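Local structure of aromatic-amino-acid:2-oxoglutarate transaminase (Candida albicans, 6HND) at residues W460-Y465 and T510-E515; G426-I431 and V439-N444; Y408-L413 and L491-A496; P289-P294 and L412-I417. The protein probably transfers amino groups between aromatic amino acids and 2-oxo acids, with pyridoxal 5'-phosphate as its cofactor. One frame throughout, in Å; residues are numbered along the deposited sequence.

Contact 1. Residues W460-Y465 and T510-E515; sequences WKLISY and TDAVYE
The ring of Y465 lies flat on A512: A512 CA sits 3.8 Å from the ring centroid, almost on the normal, in a CH-pi contact over one face. A512 CB meets the same ring at Y465 CG, 3.6 Å away. D511 brings its CB obliquely to Y465 CE2 at 3.7 Å, while its carboxylate turns to K507 for a salt bridge. At the hydroxyl end the approach changes from face to edge. E515 OE2 lies in the ring plane and accepts from Y465 OH, with carboxylate and ring turned 57° apart; the modelled bond is very short, so its exact length is doubtful. Here helices 451-465 and 499-518, which belong to the smaller domain of this class I aminotransferase, run nearer antiparallel than parallel, 132° apart, and their axes approach to 8.8 Å across the small side chain of A512. E515 reaches the other helix because its CG stands opposite the backbone N (chi1 -161°) and the chain stays extended beyond. K461 meets it roughly at right angles, NZ forming a salt bridge with E515 OE1; that oxygen is crowded in the model, so the detail is uncertain. Both ends have second partners, the carbonyl of F523 for K461 and N519 for E515. Away from the ring, L462 presses its CD2 on A512 CB at 3.4 Å, a tight fit, and comes within 4.4 Å of V513 CG2.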
# COMPACT_ATOMS: atom_id res chain seq x y z
N TRP B 460 -14.90 10.74 -31.29
CA TRP B 460 -16.39 10.77 -31.20
C TRP B 460 -16.98 9.73 -32.17
O TRP B 460 -17.87 8.99 -31.76
CB TRP B 460 -16.94 12.16 -31.48
CG TRP B 460 -16.71 13.13 -30.38
CD1 TRP B 460 -15.93 14.26 -30.42
CD2 TRP B 460 -17.26 13.06 -29.06
NE1 TRP B 460 -15.99 14.90 -29.21
CE2 TRP B 460 -16.78 14.19 -28.36
CE3 TRP B 460 -18.11 12.16 -28.41
CZ2 TRP B 460 -17.13 14.42 -27.03
CZ3 TRP B 460 -18.44 12.39 -27.09
CH2 TRP B 460 -17.95 13.51 -26.41
N LYS B 461 -16.46 9.65 -33.41
CA LYS B 461 -16.93 8.68 -34.44
C LYS B 461 -16.77 7.22 -33.97
O LYS B 461 -17.71 6.41 -34.18
CB LYS B 461 -16.15 8.89 -35.74
CG LYS B 461 -16.84 8.31 -36.97
CD LYS B 461 -18.28 8.77 -37.08
CE LYS B 461 -18.81 8.75 -38.48
NZ LYS B 461 -20.26 9.03 -38.48
N LEU B 462 -15.62 6.87 -33.41
CA LEU B 462 -15.35 5.50 -32.88
C LEU B 462 -16.38 5.21 -31.78
O LEU B 462 -16.99 4.12 -31.81
CB LEU B 462 -13.93 5.40 -32.31
CG LEU B 462 -12.76 5.63 -33.27
CD1 LEU B 462 -11.47 5.31 -32.56
CD2 LEU B 462 -12.87 4.79 -34.51
N ILE B 463 -16.57 6.15 -30.84
CA ILE B 463 -17.54 5.98 -29.71
C ILE B 463 -18.93 5.71 -30.31
O ILE B 463 -19.54 4.70 -29.91
CB ILE B 463 -17.54 7.17 -28.74
CG1 ILE B 463 -16.17 7.34 -28.06
CG2 ILE B 463 -18.67 7.04 -27.73
CD1 ILE B 463 -15.98 8.69 -27.40
N SER B 464 -19.36 6.49 -31.30
CA SER B 464 -20.66 6.30 -32.01
C SER B 464 -20.69 4.94 -32.73
O SER B 464 -21.76 4.33 -32.73
CB SER B 464 -21.01 7.44 -32.94
OG SER B 464 -20.09 7.55 -33.99
N TYR B 465 -19.55 4.42 -33.21
CA TYR B 465 -19.48 3.08 -33.86
C TYR B 465 -19.33 1.93 -32.83
O TYR B 465 -19.35 0.76 -33.25
CB TYR B 465 -18.37 3.06 -34.91
CG TYR B 465 -18.84 3.38 -36.31
CD1 TYR B 465 -19.24 4.67 -36.66
CD2 TYR B 465 -18.87 2.40 -37.29
CE1 TYR B 465 -19.67 4.96 -37.95
CE2 TYR B 465 -19.27 2.68 -38.58
CZ TYR B 465 -19.69 3.96 -38.91
OH TYR B 465 -20.09 4.20 -40.18
N THR B 510 -12.22 0.18 -37.82
CA THR B 510 -11.84 0.44 -39.22
C THR B 510 -13.04 0.98 -40.01
O THR B 510 -12.78 1.84 -40.88
CB THR B 510 -11.20 -0.83 -39.77
OG1 THR B 510 -12.09 -1.92 -39.50
CG2 THR B 510 -9.86 -1.07 -39.11
N ASP B 511 -14.26 0.50 -39.75
CA ASP B 511 -15.53 1.03 -40.33
C ASP B 511 -15.65 2.51 -39.96
O ASP B 511 -15.93 3.35 -40.83
CB ASP B 511 -16.76 0.31 -39.79
CG ASP B 511 -17.05 -1.10 -40.30
OD1 ASP B 511 -16.39 -1.56 -41.28
OD2 ASP B 511 -17.94 -1.74 -39.69
N ALA B 512 -15.46 2.84 -38.68
CA ALA B 512 -15.54 4.23 -38.19
C ALA B 512 -14.48 5.12 -38.88
O ALA B 512 -14.83 6.25 -39.25
CB ALA B 512 -15.38 4.23 -36.69
N VAL B 513 -13.24 4.64 -39.05
CA VAL B 513 -12.16 5.45 -39.68
C VAL B 513 -12.51 5.64 -41.15
O VAL B 513 -12.39 6.79 -41.65
CB VAL B 513 -10.74 4.87 -39.51
CG1 VAL B 513 -9.72 5.81 -40.15
CG2 VAL B 513 -10.35 4.62 -38.06
N TYR B 514 -12.92 4.56 -41.82
CA TYR B 514 -13.37 4.57 -43.23
C TYR B 514 -14.44 5.64 -43.45
O TYR B 514 -14.27 6.47 -44.36
CB TYR B 514 -13.94 3.22 -43.67
CG TYR B 514 -14.26 3.23 -45.15
CD1 TYR B 514 -13.24 3.16 -46.08
CD2 TYR B 514 -15.56 3.39 -45.62
CE1 TYR B 514 -13.49 3.21 -47.44
CE2 TYR B 514 -15.83 3.45 -46.98
CZ TYR B 514 -14.79 3.36 -47.90
OH TYR B 514 -14.99 3.42 -49.25
N GLU B 515 -15.51 5.63 -42.65
CA GLU B 515 -16.60 6.61 -42.80
C GLU B 515 -16.01 8.00 -42.59
O GLU B 515 -16.35 8.91 -43.36
CB GLU B 515 -17.77 6.37 -41.85
CG GLU B 515 -19.06 7.05 -42.31
CD GLU B 515 -20.02 7.44 -41.19
OE1 GLU B 515 -20.21 8.67 -40.95
OE2 GLU B 515 -20.58 6.52 -40.53

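Contact 2. Residues G426-I431 and V439-N444; sequences GYVDVI and VTFKIN
D429 and K442 face each other as an antiparallel hydrogen-bonded pair, D429 N giving to K442 O at 3.1 Å and K442 N to D429 O at 2.9 Å. The non-hydrogen-bonded pairs V428 with I443 and V430 with F441 flank them, and their side chains go to the opposite face of the sheet. The K442 side chain can be followed outward along its strand partner. Its CB lies 3.7 Å from D429 O. A bend at chi3 (-91°) then folds the chain over I431, where K442 CE packs tightly on I431 CD1 at 3.4 Å. The NZ at the tip also rests by that methyl, but its hydrogen bond goes elsewhere, to the carbonyl of F212. On the other face F441 comes obliquely at V428: F441 CZ touches V428 CG1 at 3.5 Å, and CE1 and CE2 pass along the same isopropyl group. N444 closes one end of the hairpin, its backbone N bonding to Y427 O and its ND2 to G426 O at 2.8 Å. The latter bond is nearly straight (168°), though the donor stands above the carbonyl plane. G426 itself ends a helix in a Schellman motif. At the other end I431 N gives to T440 O, and one water bridges I431 O and T440 N. One face is apolar, V428 and F441 packing toward helices 499-518 and 392-418; on the other, K442 mixes apolar packing on I431 with a polar tip. K442 NZ is 5.2 Å from D429 OD2, too far for a salt bridge, though the opposite charge may steady it.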
# COMPACT_ATOMS: atom_id res chain seq x y z
N GLY B 426 -5.03 2.82 -47.22
CA GLY B 426 -3.91 3.54 -46.56
C GLY B 426 -4.37 4.61 -45.57
O GLY B 426 -3.56 5.45 -45.22
N TYR B 427 -5.61 4.57 -45.08
CA TYR B 427 -6.11 5.55 -44.08
C TYR B 427 -5.52 5.21 -42.70
O TYR B 427 -5.34 6.12 -41.87
CB TYR B 427 -7.65 5.56 -44.00
CG TYR B 427 -8.41 5.89 -45.26
CD1 TYR B 427 -7.88 6.63 -46.30
CD2 TYR B 427 -9.72 5.47 -45.39
CE1 TYR B 427 -8.62 6.93 -47.43
CE2 TYR B 427 -10.48 5.74 -46.51
CZ TYR B 427 -9.93 6.48 -47.54
OH TYR B 427 -10.71 6.72 -48.63
N VAL B 428 -5.27 3.93 -42.46
CA VAL B 428 -4.76 3.45 -41.15
C VAL B 428 -3.58 2.53 -41.41
O VAL B 428 -3.48 1.95 -42.52
CB VAL B 428 -5.87 2.75 -40.33
CG1 VAL B 428 -7.07 3.67 -40.08
CG2 VAL B 428 -6.29 1.43 -40.95
N ASP B 429 -2.70 2.42 -40.42
CA ASP B 429 -1.58 1.45 -40.41
C ASP B 429 -1.46 0.98 -38.97
O ASP B 429 -2.12 1.59 -38.10
CB ASP B 429 -0.27 2.06 -40.92
CG ASP B 429 0.71 1.03 -41.47
OD1 ASP B 429 0.50 -0.17 -41.25
OD2 ASP B 429 1.67 1.44 -42.12
N VAL B 430 -0.66 -0.06 -38.76
CA VAL B 430 -0.43 -0.68 -37.44
C VAL B 430 1.07 -0.94 -37.31
O VAL B 430 1.66 -1.42 -38.30
CB VAL B 430 -1.20 -2.00 -37.31
CG1 VAL B 430 -1.92 -2.05 -35.98
CG2 VAL B 430 -2.20 -2.18 -38.44
N ILE B 431 1.64 -0.60 -36.16
CA ILE B 431 2.93 -1.16 -35.69
C ILE B 431 2.66 -2.57 -35.15
O ILE B 431 1.78 -2.69 -34.29
CB ILE B 431 3.59 -0.27 -34.62
CG1 ILE B 431 3.61 1.21 -35.03
CG2 ILE B 431 4.98 -0.81 -34.31
CD1 ILE B 431 4.28 1.47 -36.37
N VAL B 439 -1.22 -2.18 -29.17
CA VAL B 439 -0.99 -1.90 -30.62
C VAL B 439 -1.09 -0.39 -30.86
O VAL B 439 -2.14 0.19 -30.51
CB VAL B 439 -2.00 -2.63 -31.50
CG1 VAL B 439 -1.76 -2.30 -32.96
CG2 VAL B 439 -1.95 -4.13 -31.29
N THR B 440 -0.07 0.20 -31.47
CA THR B 440 -0.18 1.55 -32.09
C THR B 440 -0.96 1.44 -33.41
O THR B 440 -0.52 0.71 -34.37
CB THR B 440 1.18 2.24 -32.32
OG1 THR B 440 1.80 2.43 -31.06
CG2 THR B 440 1.03 3.59 -32.99
N PHE B 441 -2.07 2.16 -33.47
CA PHE B 441 -2.99 2.24 -34.63
C PHE B 441 -2.89 3.66 -35.17
O PHE B 441 -3.45 4.58 -34.54
CB PHE B 441 -4.40 1.87 -34.20
CG PHE B 441 -5.42 1.79 -35.30
CD1 PHE B 441 -5.44 0.72 -36.17
CD2 PHE B 441 -6.41 2.75 -35.42
CE1 PHE B 441 -6.41 0.62 -37.16
CE2 PHE B 441 -7.36 2.67 -36.42
CZ PHE B 441 -7.38 1.59 -37.27
N LYS B 442 -2.17 3.80 -36.27
CA LYS B 442 -1.86 5.09 -36.92
C LYS B 442 -3.02 5.51 -37.82
O LYS B 442 -3.65 4.65 -38.47
CB LYS B 442 -0.54 4.96 -37.69
CG LYS B 442 0.68 4.84 -36.80
CD LYS B 442 1.99 5.13 -37.49
CE LYS B 442 2.62 3.89 -38.07
NZ LYS B 442 4.07 4.07 -38.29
N ILE B 443 -3.31 6.80 -37.79
CA ILE B 443 -4.31 7.48 -38.66
C ILE B 443 -3.52 8.38 -39.60
O ILE B 443 -2.92 9.37 -39.09
CB ILE B 443 -5.28 8.29 -37.79
CG1 ILE B 443 -5.84 7.48 -36.61
CG2 ILE B 443 -6.36 8.90 -38.66
CD1 ILE B 443 -6.48 6.16 -36.99
N ASN B 444 -3.51 8.05 -40.89
CA ASN B 444 -2.80 8.79 -41.97
C ASN B 444 -3.64 10.03 -42.33
O ASN B 444 -4.11 10.16 -43.49
CB ASN B 444 -2.38 7.86 -43.13
CG ASN B 444 -1.44 6.75 -42.66
OD1 ASN B 444 -0.64 6.94 -41.72
ND2 ASN B 444 -1.50 5.57 -43.29
O HOH W 1 2.11 -1.48 -31.73

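Contact 3. Residues Y408-L413 and L491-A496; sequences YRKDLL and LCYALA
R409 and Y493 make the close-fitting part of this contact. The arginine, its CG opposite the carbonyl carbon (chi1 -82°) and its chain extended to NE, lays its guanidinium edge against two backbone carbonyls. R409 NH1 gives to Y493 O at 2.7 Å, and R409 NH2 to A496 O at 2.8 Å. NH1 also bonds to A496 O, so the end of the guanidinium grips that oxygen with two nitrogens, both from one side of the carbonyl plane. All three bonds keep their acceptors in the guanidinium plane, which fixes its rotation and satisfies carbonyls in a turn that has left the strand. Y493 holds the middle. With chi1 at 46°, CG sits between the backbone N and the carbonyl carbon, and the ring turns against the helix so that K410 CB makes a CH-pi contact over its face, 4.0 Å from the centroid. The two side chains run alongside each other, but K410 NZ continues to salt bridges with D411 and D432. The fit is slacker toward the strand: the L413 side chain crosses that of Y493 at about a right angle, with L413 CD2 3.9 Å from Y493 CD2 and 4.1 Å from L491 CB. The contact also meets the second subunit, whose N47 bonds to L495 O and whose F50 packs on R409. This is where helix 392-418 packs on the outgoing end of strand 488-492 in the small domain of a class I aminotransferase, with the side chain of A494 about 10 Å from a bound pyridoxal phosphate.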
# COMPACT_ATOMS: atom_id res chain seq x y z
N TYR B 408 -1.85 -15.08 -30.21
CA TYR B 408 -3.02 -15.32 -31.09
C TYR B 408 -3.85 -14.04 -31.12
O TYR B 408 -4.24 -13.61 -32.24
CB TYR B 408 -3.80 -16.56 -30.64
CG TYR B 408 -4.97 -16.91 -31.52
CD1 TYR B 408 -4.79 -17.37 -32.82
CD2 TYR B 408 -6.28 -16.78 -31.06
CE1 TYR B 408 -5.86 -17.69 -33.64
CE2 TYR B 408 -7.36 -17.10 -31.87
CZ TYR B 408 -7.15 -17.55 -33.17
OH TYR B 408 -8.19 -17.88 -33.98
N ARG B 409 -4.10 -13.43 -29.95
CA ARG B 409 -4.98 -12.23 -29.82
C ARG B 409 -4.39 -11.10 -30.67
O ARG B 409 -5.15 -10.50 -31.48
CB ARG B 409 -5.15 -11.81 -28.35
CG ARG B 409 -6.20 -12.60 -27.60
CD ARG B 409 -6.04 -12.47 -26.09
NE ARG B 409 -7.16 -13.07 -25.40
CZ ARG B 409 -8.19 -12.40 -24.93
NH1 ARG B 409 -8.21 -11.08 -24.97
NH2 ARG B 409 -9.19 -13.05 -24.37
N LYS B 410 -3.09 -10.84 -30.55
CA LYS B 410 -2.45 -9.71 -31.28
C LYS B 410 -2.62 -9.90 -32.79
O LYS B 410 -2.99 -8.92 -33.50
CB LYS B 410 -0.98 -9.55 -30.91
CG LYS B 410 -0.29 -8.41 -31.64
CD LYS B 410 0.45 -8.87 -32.88
CE LYS B 410 1.76 -9.55 -32.55
NZ LYS B 410 2.53 -9.84 -33.78
N ASP B 411 -2.36 -11.11 -33.29
CA ASP B 411 -2.41 -11.40 -34.75
C ASP B 411 -3.85 -11.28 -35.28
O ASP B 411 -4.05 -10.74 -36.39
CB ASP B 411 -1.81 -12.78 -35.05
CG ASP B 411 -0.33 -12.87 -34.77
OD1 ASP B 411 0.34 -11.78 -34.68
OD2 ASP B 411 0.14 -14.01 -34.63
N LEU B 412 -4.82 -11.77 -34.51
CA LEU B 412 -6.26 -11.67 -34.84
C LEU B 412 -6.63 -10.19 -35.04
O LEU B 412 -7.08 -9.83 -36.14
CB LEU B 412 -7.06 -12.30 -33.70
CG LEU B 412 -8.44 -12.83 -34.05
CD1 LEU B 412 -8.36 -13.92 -35.12
CD2 LEU B 412 -9.11 -13.35 -32.79
N LEU B 413 -6.37 -9.35 -34.04
CA LEU B 413 -6.70 -7.90 -34.13
C LEU B 413 -6.01 -7.31 -35.37
O LEU B 413 -6.66 -6.51 -36.08
CB LEU B 413 -6.25 -7.19 -32.86
CG LEU B 413 -6.41 -5.68 -32.87
CD1 LEU B 413 -7.88 -5.31 -33.01
CD2 LEU B 413 -5.79 -5.07 -31.62
N LEU B 491 -4.43 0.50 -28.90
CA LEU B 491 -5.42 -0.61 -28.85
C LEU B 491 -4.90 -1.64 -27.86
O LEU B 491 -3.69 -1.88 -27.88
CB LEU B 491 -5.56 -1.24 -30.24
CG LEU B 491 -5.74 -0.25 -31.39
CD1 LEU B 491 -5.75 -1.01 -32.70
CD2 LEU B 491 -7.01 0.55 -31.22
N CYS B 492 -5.79 -2.16 -27.01
CA CYS B 492 -5.48 -3.26 -26.09
C CYS B 492 -6.41 -4.45 -26.34
O CYS B 492 -7.64 -4.26 -26.25
CB CYS B 492 -5.57 -2.81 -24.64
SG CYS B 492 -5.21 -4.17 -23.51
N TYR B 493 -5.83 -5.62 -26.61
CA TYR B 493 -6.51 -6.91 -26.93
C TYR B 493 -6.46 -7.85 -25.71
O TYR B 493 -6.62 -9.07 -25.86
CB TYR B 493 -5.88 -7.55 -28.18
CG TYR B 493 -4.38 -7.55 -28.16
CD1 TYR B 493 -3.68 -8.53 -27.47
CD2 TYR B 493 -3.65 -6.55 -28.77
CE1 TYR B 493 -2.30 -8.54 -27.41
CE2 TYR B 493 -2.26 -6.56 -28.76
CZ TYR B 493 -1.59 -7.55 -28.07
OH TYR B 493 -0.24 -7.55 -28.00
N ALA B 494 -6.23 -7.29 -24.52
CA ALA B 494 -6.13 -8.06 -23.27
C ALA B 494 -7.52 -8.25 -22.67
O ALA B 494 -7.72 -9.25 -21.98
CB ALA B 494 -5.18 -7.37 -22.30
N LEU B 495 -8.45 -7.32 -22.91
CA LEU B 495 -9.73 -7.25 -22.16
C LEU B 495 -10.77 -8.19 -22.80
O LEU B 495 -11.55 -8.80 -22.06
CB LEU B 495 -10.24 -5.80 -22.10
CG LEU B 495 -10.58 -5.27 -20.69
CD1 LEU B 495 -11.51 -4.08 -20.78
CD2 LEU B 495 -11.18 -6.34 -19.76
N ALA B 496 -10.79 -8.31 -24.12
CA ALA B 496 -11.84 -9.04 -24.86
C ALA B 496 -12.06 -10.42 -24.23
O ALA B 496 -11.07 -11.01 -23.82
CB ALA B 496 -11.43 -9.16 -26.30

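Contact 4. Residues P289-P294 and L412-I417; sequences PKYEKP and LLLYSI
Y291 slides its ring past L414, the two side chains pointing in opposite directions, and Y291 CD1 rests 3.7 Å from L414 CB. The approach is oblique to the ring. With CG opposite the backbone N (chi1 171°), the tyrosine extends from its loop across the helix surface until Y291 OH lies 3.5 Å from Y415 CD1, in the plane of the Y415 ring. Buried here, that hydroxyl has no polar partner in the model and meets the edge of the neighbouring ring. K293 comes to the same ring edge-on too: its chain bends at chi3 and chi4 to bring NZ within 3.9 Å of Y415 CE1, again near the ring plane, a position that makes no cation-pi contact. P294 adds the apolar filling. Its CD meets Y415 CB at 3.8 Å, and its CG comes loosely to L412 CD1 at 4.3 Å. No hydrogen bond joins the two segments, whose contacts are van der Waals; the loop is anchored just beside them, where D432 accepts from Y291 N, and F418 meets the Y291 ring edge-to-face. The loop follows strand 276-280 of the mixed seven-stranded sheet that forms the large-domain core, and it lies on the C-terminal part of helix 392-418, which packs with the small-domain sheet; the contact thus joins the two parts of the class I aminotransferase fold.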
# COMPACT_ATOMS: atom_id res chain seq x y z
N PRO B 289 5.78 -13.31 -31.54
CA PRO B 289 6.37 -13.46 -32.87
C PRO B 289 5.72 -12.50 -33.86
O PRO B 289 4.55 -12.10 -33.64
CB PRO B 289 6.12 -14.91 -33.31
CG PRO B 289 5.37 -15.58 -32.16
CD PRO B 289 5.07 -14.51 -31.12
N LYS B 290 6.46 -12.10 -34.90
CA LYS B 290 5.97 -11.10 -35.89
C LYS B 290 4.73 -11.67 -36.61
O LYS B 290 4.57 -12.90 -36.70
CB LYS B 290 7.10 -10.61 -36.81
CG LYS B 290 7.51 -11.46 -37.99
CD LYS B 290 8.10 -10.60 -39.12
CE LYS B 290 9.30 -11.24 -39.80
NZ LYS B 290 8.95 -12.52 -40.47
N TYR B 291 3.83 -10.78 -37.00
CA TYR B 291 2.51 -11.16 -37.56
C TYR B 291 2.67 -12.18 -38.70
O TYR B 291 3.50 -11.98 -39.61
CB TYR B 291 1.77 -9.93 -38.09
CG TYR B 291 0.53 -10.28 -38.86
CD1 TYR B 291 -0.66 -10.49 -38.20
CD2 TYR B 291 0.55 -10.40 -40.24
CE1 TYR B 291 -1.82 -10.82 -38.89
CE2 TYR B 291 -0.60 -10.70 -40.95
CZ TYR B 291 -1.78 -10.94 -40.27
OH TYR B 291 -2.93 -11.27 -40.93
N GLU B 292 1.85 -13.23 -38.65
CA GLU B 292 1.51 -14.05 -39.83
C GLU B 292 -0.01 -14.33 -39.81
O GLU B 292 -0.59 -14.36 -38.71
CB GLU B 292 2.46 -15.25 -39.85
CG GLU B 292 2.11 -16.38 -38.91
CD GLU B 292 2.96 -17.61 -39.20
OE1 GLU B 292 4.22 -17.49 -39.14
OE2 GLU B 292 2.39 -18.67 -39.54
N LYS B 293 -0.65 -14.43 -40.99
CA LYS B 293 -2.11 -14.74 -41.12
C LYS B 293 -2.50 -15.79 -40.07
O LYS B 293 -1.83 -16.82 -39.98
CB LYS B 293 -2.45 -15.26 -42.52
CG LYS B 293 -3.94 -15.29 -42.85
CD LYS B 293 -4.29 -15.21 -44.35
CE LYS B 293 -3.64 -14.06 -45.11
NZ LYS B 293 -3.66 -12.78 -44.35
N PRO B 294 -3.54 -15.55 -39.23
CA PRO B 294 -4.13 -16.62 -38.43
C PRO B 294 -4.85 -17.70 -39.28
O PRO B 294 -5.17 -17.44 -40.45
CB PRO B 294 -5.14 -15.92 -37.49
CG PRO B 294 -4.87 -14.43 -37.65
CD PRO B 294 -4.17 -14.25 -38.98
N LEU B 412 -4.82 -11.77 -34.51
CA LEU B 412 -6.26 -11.67 -34.84
C LEU B 412 -6.63 -10.19 -35.04
O LEU B 412 -7.08 -9.83 -36.14
CB LEU B 412 -7.06 -12.30 -33.70
CG LEU B 412 -8.44 -12.83 -34.05
CD1 LEU B 412 -8.36 -13.92 -35.12
CD2 LEU B 412 -9.11 -13.35 -32.79
N LEU B 413 -6.37 -9.35 -34.04
CA LEU B 413 -6.70 -7.90 -34.13
C LEU B 413 -6.01 -7.31 -35.37
O LEU B 413 -6.66 -6.51 -36.08
CB LEU B 413 -6.25 -7.19 -32.86
CG LEU B 413 -6.41 -5.68 -32.87
CD1 LEU B 413 -7.88 -5.31 -33.01
CD2 LEU B 413 -5.79 -5.07 -31.62
N LEU B 414 -4.75 -7.68 -35.62
CA LEU B 414 -3.98 -7.20 -36.80
C LEU B 414 -4.65 -7.69 -38.10
O LEU B 414 -4.74 -6.86 -39.02
CB LEU B 414 -2.49 -7.59 -36.70
CG LEU B 414 -1.57 -6.45 -36.27
CD1 LEU B 414 -1.82 -6.06 -34.82
CD2 LEU B 414 -0.11 -6.80 -36.46
N TYR B 415 -5.09 -8.95 -38.16
CA TYR B 415 -5.85 -9.51 -39.31
C TYR B 415 -7.11 -8.66 -39.51
O TYR B 415 -7.30 -8.06 -40.58
CB TYR B 415 -6.13 -11.00 -39.10
CG TYR B 415 -6.95 -11.67 -40.19
CD1 TYR B 415 -6.36 -12.03 -41.39
CD2 TYR B 415 -8.29 -11.96 -40.01
CE1 TYR B 415 -7.09 -12.63 -42.40
CE2 TYR B 415 -9.04 -12.56 -41.01
CZ TYR B 415 -8.44 -12.89 -42.21
OH TYR B 415 -9.15 -13.48 -43.22
N SER B 416 -7.93 -8.52 -38.47
CA SER B 416 -9.21 -7.75 -38.53
C SER B 416 -8.95 -6.39 -39.18
O SER B 416 -9.88 -5.88 -39.82
CB SER B 416 -9.86 -7.60 -37.18
OG SER B 416 -9.15 -6.67 -36.38
N ILE B 417 -7.74 -5.84 -39.06
CA ILE B 417 -7.40 -4.47 -39.54
C ILE B 417 -6.92 -4.59 -40.99
O ILE B 417 -7.39 -3.78 -41.83
CB ILE B 417 -6.39 -3.77 -38.60
CG1 ILE B 417 -7.01 -3.38 -37.25
CG2 ILE B 417 -5.75 -2.55 -39.29
CD1 ILE B 417 -6.00 -3.12 -36.15

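Contacts 3 and 4 are closest, their centres 9 Å apart, because both use helix 392-418 and share L412 and L413. Centre to centre, contact 2 lies about 15 Å from contact 3 and 14 Å from contact 4; strands 438-443 and 488-492 are neighbours in one four-stranded antiparallel sheet. Contact 1, again centre to centre, sits 14 Å from contact 2, where V513 and T510 of helix 499-518 pack on V428 and F441. Along the chain come 289-294, then 408-417 of helix 392-418, the hairpin of contact 2, 460-465, 491-496 and 510-515, so the segments of contacts 1 and 3 alternate. Sheet and helices form one compact body, and the segments of contacts 1 and 3 also touch the second subunit.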